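Glutaryl-CoA dehydrogenase (Mycobacterium smegmatis, PDB 3SF6) is a flavoprotein of the acyl-CoA dehydrogenase family, a four-chain assembly that carries dihydroflavine-adenine dinucleotide in its ligand pockets. Local coordinates at residues 28-32 against 33-37; 127-130 against 131-134; 272-275 against 276-280; 308-311 against 312-315. All blocks are in the same frame, centred on the assembly; numbering follows the deposited sequence.

Contact 1 of 4, residues 28-32 against 33-37. With SO4 (sulfate ion), chain S.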
loop_
_atom_site.group_PDB
_atom_site.type_symbol
_atom_site.label_atom_id
_atom_site.label_comp_id
_atom_site.label_asym_id
_atom_site.label_seq_id
_atom_site.Cartn_x
_atom_site.Cartn_y
_atom_site.Cartn_z
ATOM N N ALA A 28 13.682 28.666 1.083
ATOM C CA ALA A 28 13.609 29.421 2.304
ATOM C C ALA A 28 14.226 28.714 3.511
ATOM O O ALA A 28 14.552 29.371 4.511
ATOM C CB ALA A 28 12.122 29.854 2.597
ATOM N N VAL A 29 14.430 27.399 3.437
ATOM C CA VAL A 29 15.121 26.699 4.518
ATOM C C VAL A 29 16.590 26.337 4.259
ATOM O O VAL A 29 17.201 25.603 5.049
ATOM C CB VAL A 29 14.344 25.474 4.986
ATOM C CG1 VAL A 29 12.980 25.959 5.682
ATOM C CG2 VAL A 29 14.164 24.512 3.854
ATOM N N LEU A 30 17.137 26.896 3.179
ATOM C CA LEU A 30 18.552 26.791 2.820
ATOM C C LEU A 30 19.217 28.147 2.928
ATOM O O LEU A 30 18.536 29.195 2.924
ATOM C CB LEU A 30 18.702 26.277 1.395
ATOM C CG LEU A 30 18.017 24.931 1.106
ATOM C CD1 LEU A 30 18.189 24.599 -0.376
ATOM C CD2 LEU A 30 18.575 23.815 1.976
ATOM N N SER A 31 20.536 28.136 3.066
ATOM C CA SER A 31 21.323 29.358 3.043
ATOM C C SER A 31 21.692 29.731 1.613
ATOM O O SER A 31 21.649 28.885 0.701
ATOM C CB SER A 31 22.581 29.181 3.864
ATOM O OG SER A 31 23.476 28.310 3.237
ATOM N N ALA A 32 22.139 30.974 1.442
ATOM C CA ALA A 32 22.614 31.440 0.128
ATOM C C ALA A 32 23.832 30.611 -0.321
ATOM O O ALA A 32 23.946 30.280 -1.507
ATOM C CB ALA A 32 22.954 32.941 0.193
ATOM N N GLU A 33 24.719 30.251 0.617
ATOM C CA GLU A 33 25.885 29.418 0.306
ATOM C C GLU A 33 25.475 28.049 -0.195
ATOM O O GLU A 33 26.080 27.487 -1.104
ATOM C CB GLU A 33 26.781 29.265 1.546
ATOM C CG GLU A 33 27.487 30.551 1.963
ATOM C CD GLU A 33 26.670 31.526 2.814
ATOM O OE1 GLU A 33 25.464 31.311 3.143
ATOM O OE2 GLU A 33 27.296 32.568 3.196
ATOM N N GLU A 34 24.494 27.456 0.466
ATOM C CA GLU A 34 23.953 26.160 0.083
ATOM C C GLU A 34 23.264 26.203 -1.288
ATOM O O GLU A 34 23.492 25.348 -2.124
ATOM C CB GLU A 34 22.977 25.674 1.135
ATOM C CG GLU A 34 23.638 25.290 2.453
ATOM C CD GLU A 34 22.717 25.216 3.647
ATOM O OE1 GLU A 34 21.483 25.483 3.554
ATOM O OE2 GLU A 34 23.262 24.894 4.732
ATOM N N ARG A 35 22.448 27.229 -1.512
ATOM C CA ARG A 35 21.777 27.399 -2.776
ATOM C C ARG A 35 22.794 27.611 -3.915
ATOM O O ARG A 35 22.616 27.100 -5.034
ATOM C CB ARG A 35 20.742 28.538 -2.735
ATOM C CG ARG A 35 19.540 28.281 -1.823
ATOM C CD ARG A 35 18.447 29.298 -2.008
ATOM N NE ARG A 35 18.905 30.664 -1.765
ATOM C CZ ARG A 35 18.964 31.288 -0.596
ATOM N NH1 ARG A 35 18.499 30.710 0.525
ATOM N NH2 ARG A 35 19.466 32.510 -0.555
ATOM N N GLU A 36 23.852 28.379 -3.662
ATOM C CA GLU A 36 24.896 28.567 -4.665
ATOM C C GLU A 36 25.573 27.260 -5.084
ATOM O O GLU A 36 25.737 26.975 -6.269
ATOM C CB GLU A 36 25.953 29.548 -4.167
ATOM C CG GLU A 36 27.047 29.823 -5.148
ATOM C CD GLU A 36 28.003 30.927 -4.788
ATOM O OE1 GLU A 36 27.697 31.817 -3.979
ATOM O OE2 GLU A 36 29.100 30.890 -5.386
ATOM N N ILE A 37 25.910 26.412 -4.119
ATOM C CA ILE A 37 26.541 25.132 -4.432
ATOM C C ILE A 37 25.569 24.262 -5.243
ATOM O O ILE A 37 25.922 23.669 -6.281
ATOM C CB ILE A 37 27.049 24.433 -3.139
ATOM C CG1 ILE A 37 28.343 25.090 -2.651
ATOM C CG2 ILE A 37 27.263 22.920 -3.375
ATOM C CD1 ILE A 37 28.716 24.757 -1.227
HETATM S S SO4 S . 20.386 33.436 3.532
HETATM O O1 SO4 S . 19.800 33.842 4.818
HETATM O O2 SO4 S . 21.710 32.799 3.649
HETATM O O3 SO4 S . 20.771 34.792 3.031
HETATM O O4 SO4 S . 19.332 32.802 2.649
#
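Ser31 and Glu34 grip each other twice where the chain turns into helix 32-49. The serine OG accepts from the backbone N of Glu34 at 3.1 Å, and the glutamate answers by taking the backbone N-H of Ser31 on OE1, 2.9 Å away. That N-H comes from above the carboxylate plane, 53° out of it. Ser31 can do this because its OG lies between its own backbone N and carbonyl carbon (chi1 70°), turned back over the first helical turn; a small residue with an acceptor near the backbone is what an N-cap requires. This is the tight side: Leu30 CB packs at 3.6 Å from Glu34 OE1, and the leucine continues onto Leu96 of helix 91-104 and Leu319 of helix 298-327. The reciprocal pair is a capping box: the serine takes the Glu34 N-H, one of those a starting helix leaves without a carbonyl partner, and the glutamate takes that of Ser31. Glu34 is buried, and its OE2 forms a salt bridge with Arg323, so the capping carboxylate is held in place and probably kept charged. The other side is looser and faces solvent. Arg35 bends at chi3 (-58°) and lays one guanidinium face over Ala32 CA, 3.4 Å from NH2. At its edge, O4 of a sulfate, probably from the crystallisation liquor, accepts from NH1 at 3.1 Å and from NH2. The same anion takes the backbone N-H of Ala32 on O2 at 2.9 Å, where the helix dipole would probably favour an anion. Arg35 NH1 also donates to Asn27 O. Glu33 curls back toward Ser31, while Glu36 extends; both are exposed.

Contact 2 of 4, residues 127-130 against 131-134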
loop_
_atom_site.group_PDB
_atom_site.type_symbol
_atom_site.label_atom_id
_atom_site.label_comp_id
_atom_site.label_asym_id
_atom_site.label_seq_id
_atom_site.Cartn_x
_atom_site.Cartn_y
_atom_site.Cartn_z
ATOM N N GLY A 127 43.873 5.936 6.844
ATOM C CA GLY A 127 45.135 5.788 6.149
ATOM C C GLY A 127 46.277 6.401 6.931
ATOM O O GLY A 127 46.088 7.234 7.844
ATOM N N SER A 128 47.473 5.957 6.594
ATOM C CA SER A 128 48.703 6.631 7.019
ATOM C C SER A 128 48.839 7.983 6.308
ATOM O O SER A 128 48.223 8.225 5.261
ATOM C CB SER A 128 49.901 5.747 6.664
ATOM O OG SER A 128 50.009 5.588 5.243
ATOM N N ASP A 129 49.707 8.842 6.836
ATOM C CA ASP A 129 49.984 10.093 6.130
ATOM C C ASP A 129 50.553 9.803 4.739
ATOM O O ASP A 129 50.211 10.487 3.769
ATOM C CB ASP A 129 50.964 10.958 6.925
ATOM C CG ASP A 129 50.384 11.472 8.241
ATOM O OD1 ASP A 129 49.175 11.342 8.497
ATOM O OD2 ASP A 129 51.187 12.068 9.001
ATOM N N GLU A 130 51.370 8.761 4.613
ATOM C CA GLU A 130 51.931 8.408 3.307
ATOM C C GLU A 130 50.835 8.094 2.284
ATOM O O GLU A 130 50.889 8.536 1.127
ATOM C CB GLU A 130 52.890 7.202 3.448
ATOM C CG GLU A 130 53.650 6.760 2.181
ATOM C CD GLU A 130 54.282 5.346 2.318
ATOM O OE1 GLU A 130 54.537 4.888 3.462
ATOM O OE2 GLU A 130 54.489 4.669 1.278
ATOM N N GLN A 131 49.843 7.307 2.713
ATOM C CA GLN A 131 48.709 6.963 1.832
ATOM C C GLN A 131 47.863 8.197 1.450
ATOM O O GLN A 131 47.471 8.395 0.265
ATOM C CB GLN A 131 47.816 5.901 2.524
ATOM C CG GLN A 131 48.468 4.513 2.557
ATOM C CD GLN A 131 47.892 3.622 3.618
ATOM O OE1 GLN A 131 47.069 4.047 4.429
ATOM N NE2 GLN A 131 48.310 2.353 3.620
ATOM N N LYS A 132 47.596 9.042 2.432
ATOM C CA LYS A 132 46.822 10.231 2.186
ATOM C C LYS A 132 47.523 11.136 1.210
ATOM O O LYS A 132 46.920 11.664 0.294
ATOM C CB LYS A 132 46.563 10.969 3.499
ATOM C CG LYS A 132 45.652 10.227 4.410
ATOM C CD LYS A 132 45.291 11.085 5.612
ATOM C CE LYS A 132 45.121 10.311 6.857
ATOM N NZ LYS A 132 45.266 11.170 8.099
ATOM N N ASP A 133 48.820 11.347 1.432
ATOM C CA ASP A 133 49.565 12.283 0.616
ATOM C C ASP A 133 49.766 11.718 -0.791
ATOM O O ASP A 133 49.779 12.469 -1.770
ATOM C CB ASP A 133 50.921 12.591 1.276
ATOM C CG ASP A 133 50.800 13.369 2.584
ATOM O OD1 ASP A 133 49.766 14.034 2.804
ATOM O OD2 ASP A 133 51.802 13.368 3.368
ATOM N N GLN A 134 49.902 10.403 -0.900
ATOM C CA GLN A 134 50.128 9.780 -2.206
ATOM C C GLN A 134 48.873 9.823 -3.079
ATOM O O GLN A 134 48.963 10.109 -4.267
ATOM C CB GLN A 134 50.612 8.356 -2.063
ATOM C CG GLN A 134 50.704 7.636 -3.407
ATOM C CD GLN A 134 51.432 6.303 -3.361
ATOM O OE1 GLN A 134 51.890 5.842 -2.300
ATOM N NE2 GLN A 134 51.531 5.658 -4.531
HETATM O O HOH W 1 47.420 9.343 9.250
#
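With chi1 at 64°, Ser128 turns OG back toward the first helical turn, and Gln131, its CG anti to the carbonyl carbon (chi1 -73°) and the chain extended beyond, returns its amide to the start of the helix. Gln131 N donates to Ser128 OG at 3.1 Å, and Ser128 N donates to Gln131 OE1 at 2.9 Å, from above the amide carbonyl plane. Together they form a capping box, with glutamine supplying the acceptor without a negative charge. Gln131 OE1 also packs 3.1 Å from Gly127 CA, the bare glycine letting the amide oxygen lie against the backbone. Beside the box, Lys132 runs past the backbone, CE 3.4 Å from Gly127 O. Its NZ makes a long salt bridge with Asp129 OD1 at 3.9 Å, and a water joins the two more closely: it accepts from NZ at 3.0 Å and donates to OD1 at 2.8 Å and to Gly127 O. The capping amide is fixed from outside, since Gln131 NE2 donates to Arg244 O in the loop between strand 229-240 and helix 252-286. Gln131 packs on Leu245 and Pro246 of that loop, while Lys132 and Asp133 touch Tyr84, anchoring helix 129-140 to loops on these sides.

Contact 3 of 4, residues 272-275 against 276-280. With EDO (1,2-ethanediol), chain O.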
loop_
_atom_site.group_PDB
_atom_site.type_symbol
_atom_site.label_atom_id
_atom_site.label_comp_id
_atom_site.label_asym_id
_atom_site.label_seq_id
_atom_site.Cartn_x
_atom_site.Cartn_y
_atom_site.Cartn_z
ATOM N N ALA A 272 16.555 11.887 -8.321
ATOM C CA ALA A 272 15.885 11.030 -9.287
ATOM C C ALA A 272 14.367 11.197 -9.125
ATOM O O ALA A 272 13.622 11.352 -10.116
ATOM C CB ALA A 272 16.318 9.525 -9.088
ATOM N N ALA A 273 13.896 11.206 -7.878
ATOM C CA ALA A 273 12.446 11.420 -7.634
ATOM C C ALA A 273 11.974 12.739 -8.211
ATOM O O ALA A 273 10.926 12.807 -8.892
ATOM C CB ALA A 273 12.112 11.357 -6.129
ATOM N N ARG A 274 12.702 13.796 -7.888
ATOM C CA ARG A 274 12.347 15.138 -8.392
ATOM C C ARG A 274 12.239 15.198 -9.902
ATOM O O ARG A 274 11.290 15.774 -10.455
ATOM C CB ARG A 274 13.335 16.179 -7.865
ATOM C CG ARG A 274 12.914 17.616 -8.172
ATOM C CD ARG A 274 14.023 18.583 -7.953
ATOM N NE ARG A 274 15.069 18.475 -8.969
ATOM C CZ ARG A 274 16.285 18.972 -8.850
ATOM N NH1 ARG A 274 16.641 19.646 -7.770
ATOM N NH2 ARG A 274 17.155 18.821 -9.853
ATOM N N ASP A 275 13.246 14.658 -10.583
ATOM C CA ASP A 275 13.283 14.683 -12.034
ATOM C C ASP A 275 12.034 13.970 -12.577
ATOM O O ASP A 275 11.379 14.456 -13.504
ATOM C CB ASP A 275 14.566 13.985 -12.519
ATOM C CG ASP A 275 15.027 14.501 -13.852
ATOM O OD1 ASP A 275 15.135 15.780 -13.937
ATOM O OD2 ASP A 275 15.412 13.699 -14.765
ATOM N N CYS A 276 11.678 12.835 -11.974
ATOM C CA CYS A 276 10.479 12.127 -12.399
ATOM C C CYS A 276 9.188 12.911 -12.092
ATOM O O CYS A 276 8.279 12.949 -12.918
ATOM C CB CYS A 276 10.411 10.757 -11.740
ATOM S SG CYS A 276 11.705 9.610 -12.273
ATOM N N LEU A 277 9.102 13.474 -10.897
ATOM C CA LEU A 277 7.919 14.250 -10.502
ATOM C C LEU A 277 7.741 15.463 -11.416
ATOM O O LEU A 277 6.629 15.706 -11.908
ATOM C CB LEU A 277 8.018 14.657 -9.040
ATOM C CG LEU A 277 6.971 15.594 -8.498
ATOM C CD1 LEU A 277 5.555 15.052 -8.756
ATOM C CD2 LEU A 277 7.205 15.788 -6.990
ATOM N N GLU A 278 8.834 16.202 -11.667
ATOM C CA GLU A 278 8.782 17.357 -12.555
ATOM C C GLU A 278 8.329 16.963 -13.972
ATOM O O GLU A 278 7.562 17.687 -14.609
ATOM C CB GLU A 278 10.154 18.029 -12.645
ATOM C CG GLU A 278 10.527 18.758 -11.372
ATOM C CD GLU A 278 11.926 19.408 -11.412
ATOM O OE1 GLU A 278 12.692 19.225 -12.411
ATOM O OE2 GLU A 278 12.208 20.128 -10.425
ATOM N N THR A 279 8.793 15.815 -14.420
ATOM C CA THR A 279 8.431 15.281 -15.718
ATOM C C THR A 279 6.913 15.013 -15.759
ATOM O O THR A 279 6.226 15.427 -16.714
ATOM C CB THR A 279 9.260 14.019 -16.055
ATOM O OG1 THR A 279 10.652 14.368 -16.195
ATOM C CG2 THR A 279 8.742 13.405 -17.368
ATOM N N ALA A 280 6.403 14.337 -14.746
ATOM C CA ALA A 280 4.975 14.009 -14.659
ATOM C C ALA A 280 4.117 15.255 -14.536
ATOM O O ALA A 280 3.041 15.320 -15.146
ATOM C CB ALA A 280 4.691 13.049 -13.483
HETATM C C1 EDO O . 15.775 20.190 -4.264
HETATM O O1 EDO O . 15.319 20.655 -5.496
HETATM C C2 EDO O . 16.512 21.341 -3.537
HETATM O O2 EDO O . 17.722 21.700 -4.205
HETATM O O HOH W 2 15.207 17.611 -11.872
HETATM O O HOH W 3 12.983 17.799 -14.870
#
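Arg274 and Glu278 run alongside one another in one direction, one turn apart on helix 252-286, with guanidinium and carboxylate planes almost parallel, 6° apart. CB of the arginine points away from the following turn; with CG anti to the backbone N (chi1 -171°) the chain then runs beside Glu278. CG passes 3.4 Å from Glu278 OE2, and CD keeps the same distance from that oxygen while also touching Tyr311 of helix 298-327. The chain bends at chi3, and NE comes 3.6 Å from Glu278 OE2. In this long salt bridge the oxygen sits off the guanidinium plane, so the attraction is electrostatic and not a hydrogen bond. NE instead gives its hydrogen to a water at 3.0 Å, which donates in turn to Asp275 OD1 and Glu278 OE1. At the tip, NH1 donates to O1 of a 1,2-ethanediol at 2.8 Å, in the plane of the group, and also pairs with Glu100 on helix 91-104. Thr279, a short branched residue, folds OG1 back onto Asp275 O at 2.8 Å, while its backbone N reaches the same oxygen from the opposite face. Small Ala272 and Ala273 let helices 368-380 and 332-357 come close. Asp275 OD1 and Glu278 OE1 are 4.5 Å apart, and two waters donate to both; Lys50 pairs with OD1 and His371 holds OD2. The crowding of the two carboxylates is thus probably eased by Arg274, Lys50 and shared water, which would keep Asp275 charged although buried, with Glu278 at the solvent side.

Contact 4 of 4, residues 308-311 against 312-315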
loop_
_atom_site.group_PDB
_atom_site.type_symbol
_atom_site.label_atom_id
_atom_site.label_comp_id
_atom_site.label_asym_id
_atom_site.label_seq_id
_atom_site.Cartn_x
_atom_site.Cartn_y
_atom_site.Cartn_z
ATOM N N THR A 308 4.201 14.355 -4.639
ATOM C CA THR A 308 4.735 15.604 -4.105
ATOM C C THR A 308 4.911 15.499 -2.582
ATOM O O THR A 308 5.914 15.961 -2.023
ATOM C CB THR A 308 3.807 16.753 -4.445
ATOM O OG1 THR A 308 3.780 16.927 -5.869
ATOM C CG2 THR A 308 4.264 18.095 -3.809
ATOM N N LEU A 309 3.953 14.844 -1.940
ATOM C CA LEU A 309 4.056 14.615 -0.490
ATOM C C LEU A 309 5.286 13.805 -0.157
ATOM O O LEU A 309 6.005 14.127 0.793
ATOM C CB LEU A 309 2.796 13.941 0.082
ATOM C CG LEU A 309 1.721 14.827 0.665
ATOM C CD1 LEU A 309 0.562 13.907 1.080
ATOM C CD2 LEU A 309 2.257 15.628 1.846
ATOM N N GLU A 310 5.530 12.707 -0.859
ATOM C CA GLU A 310 6.656 11.853 -0.463
ATOM C C GLU A 310 7.971 12.519 -0.818
ATOM O O GLU A 310 8.958 12.370 -0.076
ATOM C CB GLU A 310 6.566 10.436 -1.013
ATOM C CG GLU A 310 5.369 9.639 -0.480
ATOM C CD GLU A 310 5.288 9.577 1.028
ATOM O OE1 GLU A 310 6.321 9.487 1.710
ATOM O OE2 GLU A 310 4.163 9.646 1.576
ATOM N N TYR A 311 8.011 13.243 -1.939
ATOM C CA TYR A 311 9.208 14.032 -2.247
ATOM C C TYR A 311 9.485 15.065 -1.170
ATOM O O TYR A 311 10.616 15.190 -0.651
ATOM C CB TYR A 311 9.061 14.673 -3.636
ATOM C CG TYR A 311 10.089 15.723 -3.929
ATOM C CD1 TYR A 311 11.425 15.369 -4.076
ATOM C CD2 TYR A 311 9.720 17.037 -4.132
ATOM C CE1 TYR A 311 12.396 16.354 -4.353
ATOM C CE2 TYR A 311 10.683 18.014 -4.386
ATOM C CZ TYR A 311 11.995 17.657 -4.514
ATOM O OH TYR A 311 12.929 18.627 -4.840
ATOM N N GLY A 312 8.450 15.816 -0.800
ATOM C CA GLY A 312 8.655 16.846 0.224
ATOM C C GLY A 312 8.998 16.306 1.606
ATOM O O GLY A 312 9.901 16.820 2.262
ATOM N N LYS A 313 8.292 15.277 2.082
ATOM C CA LYS A 313 8.628 14.634 3.354
ATOM C C LYS A 313 10.045 14.097 3.306
ATOM O O LYS A 313 10.788 14.176 4.297
ATOM C CB LYS A 313 7.642 13.485 3.626
ATOM C CG LYS A 313 6.201 13.935 3.902
ATOM C CD LYS A 313 5.129 12.844 3.615
ATOM C CE LYS A 313 5.283 11.687 4.372
ATOM N NZ LYS A 313 4.268 10.561 4.085
ATOM N N GLY A 314 10.423 13.497 2.174
ATOM C CA GLY A 314 11.768 12.958 2.019
ATOM C C GLY A 314 12.845 14.015 2.052
ATOM O O GLY A 314 13.895 13.845 2.689
ATOM N N PHE A 315 12.579 15.154 1.404
ATOM C CA PHE A 315 13.492 16.286 1.446
ATOM C C PHE A 315 13.618 16.851 2.870
ATOM O O PHE A 315 14.721 17.124 3.334
ATOM C CB PHE A 315 13.088 17.389 0.457
ATOM C CG PHE A 315 14.066 18.513 0.454
ATOM C CD1 PHE A 315 15.220 18.386 -0.277
ATOM C CD2 PHE A 315 13.922 19.592 1.280
ATOM C CE1 PHE A 315 16.196 19.366 -0.233
ATOM C CE2 PHE A 315 14.924 20.556 1.353
ATOM C CZ PHE A 315 16.040 20.425 0.601
#
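The ionic interaction joins Glu310 and Lys313, whose side chains lie alongside each other one turn apart. Lys313 NZ donates to Glu310 OE2 at 2.7 Å, meeting it on the syn side, 21° out of the carboxylate plane, with OE1 at 3.3 Å. The glutamate bends at chi2 (-54°) and the lysine at chi3 (60°), which brings both ends to one place. A long, flexible lysine suits this position because its carbons can follow the helix, CG 3.1 Å from Leu309 O, before the charge is delivered. The pair repeats across a subunit interface: Lys313 NZ also bridges Glu310 OE1 of the second subunit and donates to its Asn341, and the two lysines pack together, each probably neutralised by glutamates of both chains. Both segments belong to helix 298-327 of the C-terminal helical domain of the acyl-CoA dehydrogenase fold. Main-chain bonds keep the helix regular here, Gly312 N to Thr308 O and Phe315 N to Tyr311 O both at 2.8 Å. Packing makes up the remainder. Gly312 and Gly314 leave this part of the helix without side chains, and Gly314 O accepts from Asn342. Tyr311 sends its ring away from that turn toward helices 252-286, 332-357 and 20-24, and its OH hydrogen-bonds Asp21. Phe315 likewise leads its ring off to Leu270 and Ile26, while Leu309 packs on Leu337 of the second subunit.

Contacts 1 and 2 both start helices of the N-terminal domain with a serine capping box, but they differ in setting: contact 1 is partly buried and uses a glutamate paired with an arginine, whereas contact 2 lies at the surface and uses a neutral glutamine. Contacts 3 and 4 are buried, mid-helix turns of neighbouring C-terminal helices and touch directly, Leu277 CD2 standing 4.0 Å from Tyr311 CB. Charge is handled through water and residues of the same chain in contact 3, through a second subunit in contact 4. Contact 1 comes within about 4 Å of contact 4 at the nearest atoms; contact 2 stands about 32 and 31 Å from contacts 3 and 4, again between nearest atoms.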